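Long-range contacts in 3-carboxy-cis,cis-muconate cycloisomerase (Pseudomonas putida, PDB 1RE5), which is a cycloisomerase of the fumarase/aspartase superfamily, whose members are mostly helical enzymes built as tetramers: residues His385-Gln390 with Glu409-Ala414; Ala144-Val149 with Ala353-Asn358; Ala74-Ile79 with Asp108-Gly113; Arg232-Ala237 with Thr304-Met309. All coordinates share one frame; numbering follows the deposited sequence.

Interaction 1 (His385-Gln390 with Glu409-Ala414); sequences HHLLEQ and EPQVSA
L387 points one methyl at the carboxylate of E409 and the other at the start of helix 410-415. Its CD1 lies 3.3 Å from E409 CD and near both carboxylate oxygens. Its CD2 lies 3.5 Å from Q411 CB and 3.6 Å from V412 CG2. One leucine thus joins all three residues. L387 and E409 approach from opposite directions. At the edge of the contact, the side chain of Q390 crosses that of E409 at about a right angle. Its NE2 comes to 3.5 Å from E409 OE1, without a hydrogen bond, and the amide and carboxylate planes are 61° apart.

The next shell is the helix start. E409 is the N-cap. Its chain bends at chi2 (56°), which brings OE2 back toward its own helix, where it accepts a weak capping bond from Q411 N at 3.3 Å. E409 O is held twice, by S413 N at 2.7 Å and by S413 OG at 2.8 Å. Farther out, V412 rests on L375 of helix 368-378, and E409 also touches C391. This is an N-capped short helix packed by its first turn on helix 381-397, within the adenylosuccinate lyase C-terminal family region.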
loop_
_atom_site.group_PDB
_atom_site.type_symbol
_atom_site.label_atom_id
_atom_site.label_comp_id
_atom_site.label_asym_id
_atom_site.label_seq_id
_atom_site.Cartn_x
_atom_site.Cartn_y
_atom_site.Cartn_z
ATOM N N HIS D 385 26.222 20.584 38.148
ATOM C CA HIS D 385 25.097 19.698 37.854
ATOM C C HIS D 385 24.040 19.820 38.948
ATOM O O HIS D 385 22.872 20.100 38.675
ATOM C CB HIS D 385 25.575 18.246 37.758
ATOM C CG HIS D 385 24.497 17.276 37.380
ATOM N ND1 HIS D 385 23.844 17.322 36.165
ATOM C CD2 HIS D 385 23.954 16.237 38.059
ATOM C CE1 HIS D 385 22.948 16.352 36.112
ATOM N NE2 HIS D 385 22.995 15.680 37.249
ATOM N N HIS D 386 24.460 19.601 40.188
ATOM C CA HIS D 386 23.564 19.699 41.331
ATOM C C HIS D 386 22.898 21.073 41.367
ATOM O O HIS D 386 21.671 21.184 41.346
ATOM C CB HIS D 386 24.349 19.485 42.628
ATOM C CG HIS D 386 23.590 19.859 43.863
ATOM N ND1 HIS D 386 22.489 19.156 44.303
ATOM C CD2 HIS D 386 23.755 20.881 44.736
ATOM C CE1 HIS D 386 22.009 19.728 45.393
ATOM N NE2 HIS D 386 22.759 20.778 45.677
ATOM N N LEU D 387 23.726 22.113 41.416
ATOM C CA LEU D 387 23.260 23.497 41.475
ATOM C C LEU D 387 22.270 23.898 40.371
ATOM O O LEU D 387 21.416 24.764 40.583
ATOM C CB LEU D 387 24.467 24.445 41.454
ATOM C CG LEU D 387 24.177 25.931 41.682
ATOM C CD1 LEU D 387 23.564 26.130 43.066
ATOM C CD2 LEU D 387 25.465 26.733 41.543
ATOM N N LEU D 388 22.378 23.273 39.201
ATOM C CA LEU D 388 21.490 23.593 38.087
ATOM C C LEU D 388 20.137 22.904 38.227
ATOM O O LEU D 388 19.100 23.522 38.014
ATOM C CB LEU D 388 22.144 23.207 36.757
ATOM C CG LEU D 388 21.526 23.790 35.480
ATOM C CD1 LEU D 388 21.544 25.313 35.530
ATOM C CD2 LEU D 388 22.310 23.299 34.278
ATOM N N GLU D 389 20.140 21.624 38.583
ATOM C CA GLU D 389 18.884 20.911 38.753
ATOM C C GLU D 389 18.082 21.597 39.847
ATOM O O GLU D 389 16.854 21.638 39.811
ATOM C CB GLU D 389 19.137 19.463 39.156
ATOM C CG GLU D 389 19.868 18.648 38.118
ATOM C CD GLU D 389 20.001 17.191 38.528
ATOM O OE1 GLU D 389 20.591 16.925 39.602
ATOM O OE2 GLU D 389 19.512 16.318 37.776
ATOM N N GLN D 390 18.798 22.134 40.827
ATOM C CA GLN D 390 18.178 22.818 41.950
ATOM C C GLN D 390 17.467 24.082 41.477
ATOM O O GLN D 390 16.341 24.356 41.890
ATOM C CB GLN D 390 19.248 23.162 42.990
ATOM C CG GLN D 390 18.724 23.849 44.237
ATOM C CD GLN D 390 19.842 24.258 45.181
ATOM O OE1 GLN D 390 20.562 23.410 45.715
ATOM N NE2 GLN D 390 19.999 25.566 45.384
ATOM N N GLU D 409 20.682 33.109 42.754
ATOM C CA GLU D 409 21.485 31.980 43.197
ATOM C C GLU D 409 22.907 32.442 43.504
ATOM O O GLU D 409 23.687 32.736 42.596
ATOM C CB GLU D 409 21.505 30.898 42.115
ATOM C CG GLU D 409 22.502 29.784 42.369
ATOM C CD GLU D 409 22.288 29.107 43.699
ATOM O OE1 GLU D 409 21.200 28.533 43.906
ATOM O OE2 GLU D 409 23.213 29.150 44.537
ATOM N N PRO D 410 23.258 32.516 44.797
ATOM C CA PRO D 410 24.587 32.944 45.246
ATOM C C PRO D 410 25.765 32.407 44.421
ATOM O O PRO D 410 26.519 33.187 43.842
ATOM C CB PRO D 410 24.616 32.474 46.693
ATOM C CG PRO D 410 23.197 32.717 47.122
ATOM C CD PRO D 410 22.404 32.172 45.950
ATOM N N GLN D 411 25.924 31.087 44.359
ATOM C CA GLN D 411 27.029 30.505 43.601
ATOM C C GLN D 411 27.011 30.925 42.143
ATOM O O GLN D 411 28.062 31.202 41.560
ATOM C CB GLN D 411 27.006 28.977 43.672
ATOM C CG GLN D 411 27.232 28.405 45.058
ATOM C CD GLN D 411 25.979 28.425 45.913
ATOM O OE1 GLN D 411 25.457 29.489 46.258
ATOM N NE2 GLN D 411 25.481 27.238 46.255
ATOM N N VAL D 412 25.820 30.972 41.555
ATOM C CA VAL D 412 25.683 31.354 40.154
ATOM C C VAL D 412 25.953 32.837 39.911
ATOM O O VAL D 412 26.749 33.194 39.039
ATOM C CB VAL D 412 24.280 30.999 39.618
ATOM C CG1 VAL D 412 24.111 31.541 38.200
ATOM C CG2 VAL D 412 24.087 29.483 39.638
ATOM N N SER D 413 25.294 33.701 40.678
ATOM C CA SER D 413 25.475 35.143 40.532
ATOM C C SER D 413 26.866 35.599 40.989
ATOM O O SER D 413 27.275 36.732 40.732
ATOM C CB SER D 413 24.392 35.886 41.320
ATOM O OG SER D 413 24.370 35.473 42.674
ATOM N N ALA D 414 27.586 34.708 41.665
ATOM C CA ALA D 414 28.934 35.005 42.146
ATOM C C ALA D 414 29.961 34.589 41.101
ATOM O O ALA D 414 31.100 35.046 41.122
ATOM C CB ALA D 414 29.201 34.269 43.447
#

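Interaction 2 (Ala144-Val149 with Ala353-Asn358); sequences ADTPLV and ARMRRN
M355 and L148 form the tight part of this contact. Their side chains lie side by side and point the same way. M355 SD lies 3.8 Å from L148 CB, and M355 CE lies 4.0 Å from L148 CD1. The thioether chain is extended beyond CG (chi2 -174°), which lets it run along the leucine to its end. T146 OG1 comes to 3.9 Å from the same sulfur. At the root of the methionine, CB sits 3.6 Å from P147 O, so the helix rests on the strand backbone as well. E264 and L162 pack around L148 and M355 and help to bury them.

The other side is looser. R356 is exposed and reaches back over P147, whose CG lies over one face of the guanidinium, 4.2 Å from R356 NE. The charge is met farther along the chain, where NH1 makes a salt bridge to D426. No direct hydrogen bond joins the two segments. A water does so instead: it accepts from V149 N at 2.8 Å and donates to M355 O at 3.0 Å.

The segment axes approach to 7.1 Å and their directions differ by 42°. Strand 147-152 is the middle strand of a small three-stranded antiparallel sheet. The contact is a short helix, 352-359, packed on the first residues of that strand.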
loop_
_atom_site.group_PDB
_atom_site.type_symbol
_atom_site.label_atom_id
_atom_site.label_comp_id
_atom_site.label_asym_id
_atom_site.label_seq_id
_atom_site.Cartn_x
_atom_site.Cartn_y
_atom_site.Cartn_z
ATOM N N ALA D 144 18.238 32.633 7.809
ATOM C CA ALA D 144 19.309 31.781 8.320
ATOM C C ALA D 144 19.529 31.919 9.816
ATOM O O ALA D 144 20.039 31.010 10.460
ATOM C CB ALA D 144 20.614 32.076 7.590
ATOM N N ASP D 145 19.147 33.050 10.389
ATOM C CA ASP D 145 19.366 33.211 11.815
ATOM C C ASP D 145 18.209 33.774 12.631
ATOM O O ASP D 145 18.423 34.331 13.709
ATOM C CB ASP D 145 20.642 34.030 12.059
ATOM C CG ASP D 145 20.644 35.335 11.311
ATOM O OD1 ASP D 145 21.724 35.945 11.189
ATOM O OD2 ASP D 145 19.563 35.753 10.841
ATOM N N THR D 146 16.987 33.655 12.125
ATOM C CA THR D 146 15.858 34.094 12.919
ATOM C C THR D 146 15.575 32.846 13.777
ATOM O O THR D 146 15.274 31.764 13.263
ATOM C CB THR D 146 14.641 34.540 12.038
ATOM O OG1 THR D 146 13.465 33.839 12.437
ATOM C CG2 THR D 146 14.898 34.314 10.606
ATOM N N PRO D 147 15.729 32.972 15.099
ATOM C CA PRO D 147 15.505 31.850 16.016
ATOM C C PRO D 147 14.066 31.448 16.347
ATOM O O PRO D 147 13.187 32.293 16.518
ATOM C CB PRO D 147 16.280 32.276 17.260
ATOM C CG PRO D 147 16.072 33.759 17.270
ATOM C CD PRO D 147 16.235 34.154 15.818
ATOM N N LEU D 148 13.851 30.138 16.422
ATOM C CA LEU D 148 12.559 29.563 16.766
ATOM C C LEU D 148 12.928 28.357 17.643
ATOM O O LEU D 148 14.049 27.856 17.560
ATOM C CB LEU D 148 11.730 29.175 15.487
ATOM C CG LEU D 148 11.948 28.070 14.422
ATOM C CD1 LEU D 148 10.919 28.056 13.305
ATOM C CD2 LEU D 148 13.255 28.309 13.819
ATOM N N VAL D 149 12.021 27.927 18.515
ATOM C CA VAL D 149 12.296 26.787 19.389
ATOM C C VAL D 149 12.341 25.474 18.605
ATOM O O VAL D 149 11.651 25.317 17.600
ATOM C CB VAL D 149 11.217 26.639 20.503
ATOM C CG1 VAL D 149 9.870 26.170 19.892
ATOM C CG2 VAL D 149 11.709 25.657 21.567
ATOM N N ALA D 353 8.606 37.728 16.137
ATOM C CA ALA D 353 8.306 38.153 17.507
ATOM C C ALA D 353 7.552 37.060 18.254
ATOM O O ALA D 353 7.830 36.797 19.428
ATOM C CB ALA D 353 7.491 39.436 17.496
ATOM N N ARG D 354 6.594 36.432 17.572
ATOM C CA ARG D 354 5.818 35.342 18.163
ATOM C C ARG D 354 6.737 34.134 18.407
ATOM O O ARG D 354 6.578 33.414 19.403
ATOM C CB ARG D 354 4.662 34.964 17.237
ATOM C CG ARG D 354 3.802 33.840 17.747
ATOM C CD ARG D 354 3.393 34.067 19.185
ATOM N NE ARG D 354 2.579 32.964 19.682
ATOM C CZ ARG D 354 1.348 32.696 19.260
ATOM N NH1 ARG D 354 0.778 33.458 18.328
ATOM N NH2 ARG D 354 0.693 31.655 19.768
ATOM N N MET D 355 7.702 33.923 17.508
ATOM C CA MET D 355 8.650 32.828 17.671
ATOM C C MET D 355 9.485 33.072 18.934
ATOM O O MET D 355 9.799 32.138 19.667
ATOM C CB MET D 355 9.587 32.729 16.471
ATOM C CG MET D 355 8.920 32.545 15.140
ATOM S SD MET D 355 10.202 32.289 13.907
ATOM C CE MET D 355 9.270 31.625 12.530
ATOM N N ARG D 356 9.853 34.329 19.174
ATOM C CA ARG D 356 10.625 34.700 20.362
ATOM C C ARG D 356 9.804 34.409 21.603
ATOM O O ARG D 356 10.290 33.812 22.564
ATOM C CB ARG D 356 10.956 36.196 20.348
ATOM C CG ARG D 356 12.251 36.577 19.647
ATOM C CD ARG D 356 13.471 36.322 20.533
ATOM N NE ARG D 356 14.729 36.706 19.874
ATOM C CZ ARG D 356 15.937 36.630 20.442
ATOM N NH1 ARG D 356 16.064 36.187 21.693
ATOM N NH2 ARG D 356 17.022 36.982 19.756
ATOM N N ARG D 357 8.553 34.849 21.563
ATOM C CA ARG D 357 7.625 34.682 22.672
ATOM C C ARG D 357 7.428 33.204 22.993
ATOM O O ARG D 357 7.473 32.805 24.159
ATOM C CB ARG D 357 6.297 35.333 22.307
ATOM C CG ARG D 357 5.604 36.058 23.437
ATOM C CD ARG D 357 4.359 36.772 22.910
ATOM N NE ARG D 357 4.699 37.644 21.782
ATOM C CZ ARG D 357 3.957 37.786 20.682
ATOM N NH1 ARG D 357 2.811 37.113 20.551
ATOM N NH2 ARG D 357 4.374 38.585 19.699
ATOM N N ASN D 358 7.221 32.390 21.959
ATOM C CA ASN D 358 7.027 30.963 22.159
ATOM C C ASN D 358 8.269 30.317 22.758
ATOM O O ASN D 358 8.169 29.351 23.514
ATOM C CB ASN D 358 6.692 30.274 20.836
ATOM C CG ASN D 358 5.340 30.678 20.287
ATOM O OD1 ASN D 358 4.491 31.211 21.002
ATOM N ND2 ASN D 358 5.125 30.406 19.011
HETATM O O HOH W 1 9.627 29.454 18.441
#

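Interaction 3 (Ala74-Ile79 with Asp108-Gly113); sequences AGNSAI and DAMDTG
A78 and M110 bring the backbones to 6.3 Å, CA to CA, where the turn into helix 78-92 meets the side of helix 106-142. The turn follows G75, which ends the helix before it with positive phi (102°). M110 carries the contact. Its chain bends at chi3 (-112°), and the methyl ends against CB and the amide of N76. M110 CE lies 3.3 Å from N76 CB, and the two side chains cross at about a right angle. M110 SD lies 3.4 Å from S77 OG, a packing contact and not a hydrogen bond. A78 CB touches M110 CE at 3.9 Å and A109 CB more loosely at 4.5 Å.

N76 is fixed by its own turn. Its OD1 accepts a capping bond from I79 N at 3.1 Å, with an N-H...O angle of 158°. W324 also touches N76, and W320 packs on M110. F6 of a second subunit packs on S77.

D108 accepts from the backbone N atoms of T105, G193 and G194, and D111 pairs with R230. The contact is thus van der Waals packing of a thioether against partly polar groups, while polar bonding stays within each segment or goes to outside partners.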
loop_
_atom_site.group_PDB
_atom_site.type_symbol
_atom_site.label_atom_id
_atom_site.label_comp_id
_atom_site.label_asym_id
_atom_site.label_seq_id
_atom_site.Cartn_x
_atom_site.Cartn_y
_atom_site.Cartn_z
ATOM N N ALA D 74 -11.342 -4.268 -27.634
ATOM C CA ALA D 74 -10.010 -4.583 -28.123
ATOM C C ALA D 74 -9.052 -5.065 -27.041
ATOM O O ALA D 74 -8.240 -5.965 -27.275
ATOM C CB ALA D 74 -9.432 -3.370 -28.822
ATOM N N GLY D 75 -9.128 -4.465 -25.859
ATOM C CA GLY D 75 -8.236 -4.879 -24.796
ATOM C C GLY D 75 -7.083 -3.916 -24.619
ATOM O O GLY D 75 -6.305 -4.046 -23.682
ATOM N N ASN D 76 -6.958 -2.962 -25.534
ATOM C CA ASN D 76 -5.915 -1.951 -25.447
ATOM C C ASN D 76 -6.298 -0.740 -26.284
ATOM O O ASN D 76 -7.362 -0.706 -26.890
ATOM C CB ASN D 76 -4.555 -2.504 -25.881
ATOM C CG ASN D 76 -4.498 -2.844 -27.351
ATOM O OD1 ASN D 76 -4.969 -2.083 -28.196
ATOM N ND2 ASN D 76 -3.899 -3.990 -27.670
ATOM N N SER D 77 -5.432 0.258 -26.319
ATOM C CA SER D 77 -5.725 1.475 -27.061
ATOM C C SER D 77 -5.118 1.513 -28.460
ATOM O O SER D 77 -5.664 2.140 -29.357
ATOM C CB SER D 77 -5.227 2.671 -26.261
ATOM O OG SER D 77 -3.888 2.442 -25.848
ATOM N N ALA D 78 -3.990 0.840 -28.646
ATOM C CA ALA D 78 -3.312 0.838 -29.936
ATOM C C ALA D 78 -4.140 0.350 -31.113
ATOM O O ALA D 78 -4.291 1.074 -32.097
ATOM C CB ALA D 78 -2.023 0.024 -29.853
ATOM N N ILE D 79 -4.690 -0.862 -31.034
ATOM C CA ILE D 79 -5.441 -1.360 -32.182
ATOM C C ILE D 79 -6.636 -0.505 -32.630
ATOM O O ILE D 79 -6.827 -0.304 -33.832
ATOM C CB ILE D 79 -5.882 -2.863 -32.028
ATOM C CG1 ILE D 79 -7.244 -2.965 -31.369
ATOM C CG2 ILE D 79 -4.840 -3.647 -31.258
ATOM C CD1 ILE D 79 -7.821 -4.365 -31.431
ATOM N N ASP D 108 4.196 -1.518 -28.420
ATOM C CA ASP D 108 5.278 -0.671 -28.909
ATOM C C ASP D 108 4.777 0.760 -28.996
ATOM O O ASP D 108 5.459 1.698 -28.554
ATOM C CB ASP D 108 5.737 -1.105 -30.298
ATOM C CG ASP D 108 6.436 -2.441 -30.291
ATOM O OD1 ASP D 108 7.207 -2.702 -29.352
ATOM O OD2 ASP D 108 6.231 -3.230 -31.237
ATOM N N ALA D 109 3.578 0.922 -29.557
ATOM C CA ALA D 109 2.994 2.252 -29.716
ATOM C C ALA D 109 2.589 2.854 -28.377
ATOM O O ALA D 109 2.816 4.037 -28.113
ATOM C CB ALA D 109 1.792 2.187 -30.638
ATOM N N MET D 110 1.981 2.031 -27.535
ATOM C CA MET D 110 1.542 2.467 -26.220
ATOM C C MET D 110 2.686 2.865 -25.264
ATOM O O MET D 110 2.671 3.958 -24.685
ATOM C CB MET D 110 0.713 1.367 -25.597
ATOM C CG MET D 110 -0.524 1.055 -26.377
ATOM S SD MET D 110 -1.583 0.007 -25.385
ATOM C CE MET D 110 -1.490 -1.515 -26.341
ATOM N N ASP D 111 3.670 1.989 -25.086
ATOM C CA ASP D 111 4.776 2.312 -24.195
ATOM C C ASP D 111 5.594 3.492 -24.714
ATOM O O ASP D 111 5.975 4.381 -23.948
ATOM C CB ASP D 111 5.702 1.102 -23.995
ATOM C CG ASP D 111 5.196 0.126 -22.937
ATOM O OD1 ASP D 111 4.153 0.393 -22.291
ATOM O OD2 ASP D 111 5.861 -0.921 -22.751
ATOM N N THR D 112 5.879 3.508 -26.009
ATOM C CA THR D 112 6.667 4.606 -26.545
ATOM C C THR D 112 5.894 5.903 -26.427
ATOM O O THR D 112 6.464 6.937 -26.075
ATOM C CB THR D 112 7.054 4.375 -28.005
ATOM O OG1 THR D 112 7.894 3.208 -28.098
ATOM C CG2 THR D 112 7.807 5.597 -28.546
ATOM N N GLY D 113 4.593 5.847 -26.706
ATOM C CA GLY D 113 3.770 7.037 -26.596
ATOM C C GLY D 113 3.834 7.565 -25.172
ATOM O O GLY D 113 3.931 8.778 -24.943
#

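Interaction 4 (Arg232-Ala237 with Thr304-Met309); sequences RLVEFA and TLFAAM
M309 N donates to F306 O at 3.1 Å, just past the end of helix 286-307, and both residues touch V234. V234 is the centre of the contact. Its chi1 of -180° sets CG1 beside the carbonyl carbon, over the F306 ring, and leaves CG2 on the side of L305 and M309. CG1 stands over the middle of the ring, 3.6 Å from the centroid and 8° off the ring normal. This is a CH-pi contact over the face. V234 CG2 lies 3.9 Å from M309 CG and 4.1 Å from L305 CB. It also packs against L305 O at 3.7 Å. One helical turn on, A237 CB meets L305 CD1 at 3.3 Å.

A third subunit closes over this packing: its L242 touches V234, its L302 touches F306, and its G245 touches M309. E235 points away from 304-309 and makes salt bridges to R186 and to R179 of the third subunit. T304 and A307 line a pocket that holds 2,3-dihydroxy-1,4-dithiobutane, and the F306 side chain lies about 6 Å from a bound molecule. Such apolar packing between long helices, with another subunit alongside, is typical of the central helix bundle of fumarase/aspartase superfamily tetramers.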
loop_
_atom_site.group_PDB
_atom_site.type_symbol
_atom_site.label_atom_id
_atom_site.label_comp_id
_atom_site.label_asym_id
_atom_site.label_seq_id
_atom_site.Cartn_x
_atom_site.Cartn_y
_atom_site.Cartn_z
ATOM N N ARG D 232 11.986 0.534 -15.310
ATOM C CA ARG D 232 12.169 1.928 -15.704
ATOM C C ARG D 232 10.995 2.811 -15.279
ATOM O O ARG D 232 11.194 3.905 -14.735
ATOM C CB ARG D 232 12.383 2.039 -17.221
ATOM C CG ARG D 232 13.762 1.585 -17.683
ATOM C CD ARG D 232 13.901 1.625 -19.201
ATOM N NE ARG D 232 14.238 0.300 -19.712
ATOM C CZ ARG D 232 15.421 -0.026 -20.217
ATOM N NH1 ARG D 232 16.382 0.880 -20.293
ATOM N NH2 ARG D 232 15.652 -1.262 -20.616
ATOM N N LEU D 233 9.769 2.344 -15.514
ATOM C CA LEU D 233 8.591 3.138 -15.151
ATOM C C LEU D 233 8.393 3.201 -13.628
ATOM O O LEU D 233 8.010 4.235 -13.072
ATOM C CB LEU D 233 7.335 2.557 -15.813
ATOM C CG LEU D 233 7.377 2.353 -17.335
ATOM C CD1 LEU D 233 6.028 1.824 -17.833
ATOM C CD2 LEU D 233 7.709 3.673 -18.015
ATOM N N VAL D 234 8.655 2.091 -12.950
ATOM C CA VAL D 234 8.490 2.042 -11.512
ATOM C C VAL D 234 9.532 2.919 -10.819
ATOM O O VAL D 234 9.242 3.539 -9.798
ATOM C CB VAL D 234 8.581 0.601 -11.019
ATOM C CG1 VAL D 234 8.408 0.544 -9.514
ATOM C CG2 VAL D 234 7.501 -0.221 -11.706
ATOM N N GLU D 235 10.743 2.991 -11.365
ATOM C CA GLU D 235 11.753 3.855 -10.757
ATOM C C GLU D 235 11.336 5.324 -10.840
ATOM O O GLU D 235 11.474 6.074 -9.872
ATOM C CB GLU D 235 13.096 3.704 -11.443
ATOM C CG GLU D 235 14.042 4.848 -11.145
ATOM C CD GLU D 235 15.417 4.609 -11.723
ATOM O OE1 GLU D 235 15.517 4.295 -12.935
ATOM O OE2 GLU D 235 16.398 4.732 -10.961
ATOM N N PHE D 236 10.841 5.738 -12.003
ATOM C CA PHE D 236 10.396 7.118 -12.187
ATOM C C PHE D 236 9.283 7.449 -11.193
ATOM O O PHE D 236 9.280 8.517 -10.578
ATOM C CB PHE D 236 9.889 7.326 -13.620
ATOM C CG PHE D 236 9.338 8.697 -13.876
ATOM C CD1 PHE D 236 10.152 9.819 -13.783
ATOM C CD2 PHE D 236 8.001 8.872 -14.215
ATOM C CE1 PHE D 236 9.635 11.104 -14.031
ATOM C CE2 PHE D 236 7.476 10.156 -14.463
ATOM C CZ PHE D 236 8.297 11.268 -14.369
ATOM N N ALA D 237 8.342 6.528 -11.036
ATOM C CA ALA D 237 7.226 6.733 -10.115
ATOM C C ALA D 237 7.748 6.824 -8.691
ATOM O O ALA D 237 7.238 7.568 -7.865
ATOM C CB ALA D 237 6.237 5.577 -10.230
ATOM N N THR D 304 1.217 0.112 -6.220
ATOM C CA THR D 304 0.520 -0.566 -7.312
ATOM C C THR D 304 1.506 -0.865 -8.438
ATOM O O THR D 304 1.533 -1.972 -8.979
ATOM C CB THR D 304 -0.646 0.268 -7.887
ATOM O OG1 THR D 304 -1.698 0.367 -6.914
ATOM C CG2 THR D 304 -1.205 -0.404 -9.140
ATOM N N LEU D 305 2.324 0.116 -8.793
ATOM C CA LEU D 305 3.293 -0.106 -9.843
ATOM C C LEU D 305 4.279 -1.185 -9.406
ATOM O O LEU D 305 4.685 -2.028 -10.213
ATOM C CB LEU D 305 3.999 1.195 -10.179
ATOM C CG LEU D 305 3.057 2.224 -10.818
ATOM C CD1 LEU D 305 3.807 3.498 -11.122
ATOM C CD2 LEU D 305 2.465 1.655 -12.099
ATOM N N PHE D 306 4.668 -1.194 -8.137
ATOM C CA PHE D 306 5.583 -2.245 -7.692
ATOM C C PHE D 306 4.875 -3.594 -7.820
ATOM O O PHE D 306 5.421 -4.555 -8.354
ATOM C CB PHE D 306 6.011 -2.037 -6.235
ATOM C CG PHE D 306 7.191 -1.117 -6.074
ATOM C CD1 PHE D 306 7.012 0.204 -5.694
ATOM C CD2 PHE D 306 8.485 -1.576 -6.329
ATOM C CE1 PHE D 306 8.103 1.060 -5.569
ATOM C CE2 PHE D 306 9.584 -0.731 -6.210
ATOM C CZ PHE D 306 9.394 0.594 -5.826
ATOM N N ALA D 307 3.642 -3.653 -7.335
ATOM C CA ALA D 307 2.864 -4.882 -7.381
ATOM C C ALA D 307 2.655 -5.452 -8.797
ATOM O O ALA D 307 2.454 -6.660 -8.954
ATOM C CB ALA D 307 1.525 -4.658 -6.722
ATOM N N ALA D 308 2.707 -4.596 -9.820
ATOM C CA ALA D 308 2.483 -5.047 -11.187
ATOM C C ALA D 308 3.754 -5.415 -11.943
ATOM O O ALA D 308 3.712 -5.614 -13.154
ATOM C CB ALA D 308 1.709 -3.985 -11.956
ATOM N N MET D 309 4.877 -5.526 -11.244
ATOM C CA MET D 309 6.132 -5.866 -11.907
ATOM C C MET D 309 6.329 -7.310 -12.385
ATOM O O MET D 309 6.953 -7.539 -13.430
ATOM C CB MET D 309 7.311 -5.490 -11.023
ATOM C CG MET D 309 7.642 -4.020 -11.059
ATOM S SD MET D 309 9.181 -3.673 -10.202
ATOM C CE MET D 309 10.399 -4.118 -11.428
#

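In the fold
Interactions 3 and 4 lie on the same side of the chain centre, with nearest atoms about 5 Å apart. Helix 319-347 touches both, and L233 of 232-237 packs on helix 106-142. Both are buried and both meet other subunits. Interactions 1 and 2 lie toward the other end, with centres 27 Å apart. Interaction 1 is also mostly buried, though far from the chain centre, with Q390 exposed at its edge. Interaction 2 is partly buried. No direct hydrogen bond crosses any of the four. Interaction 4 is wholly apolar between side chains. Interactions 2 and 3 each rest on a methionine; interaction 2 adds a bridging water and an arginine. Interaction 1 sets a leucine against a capping carboxylate.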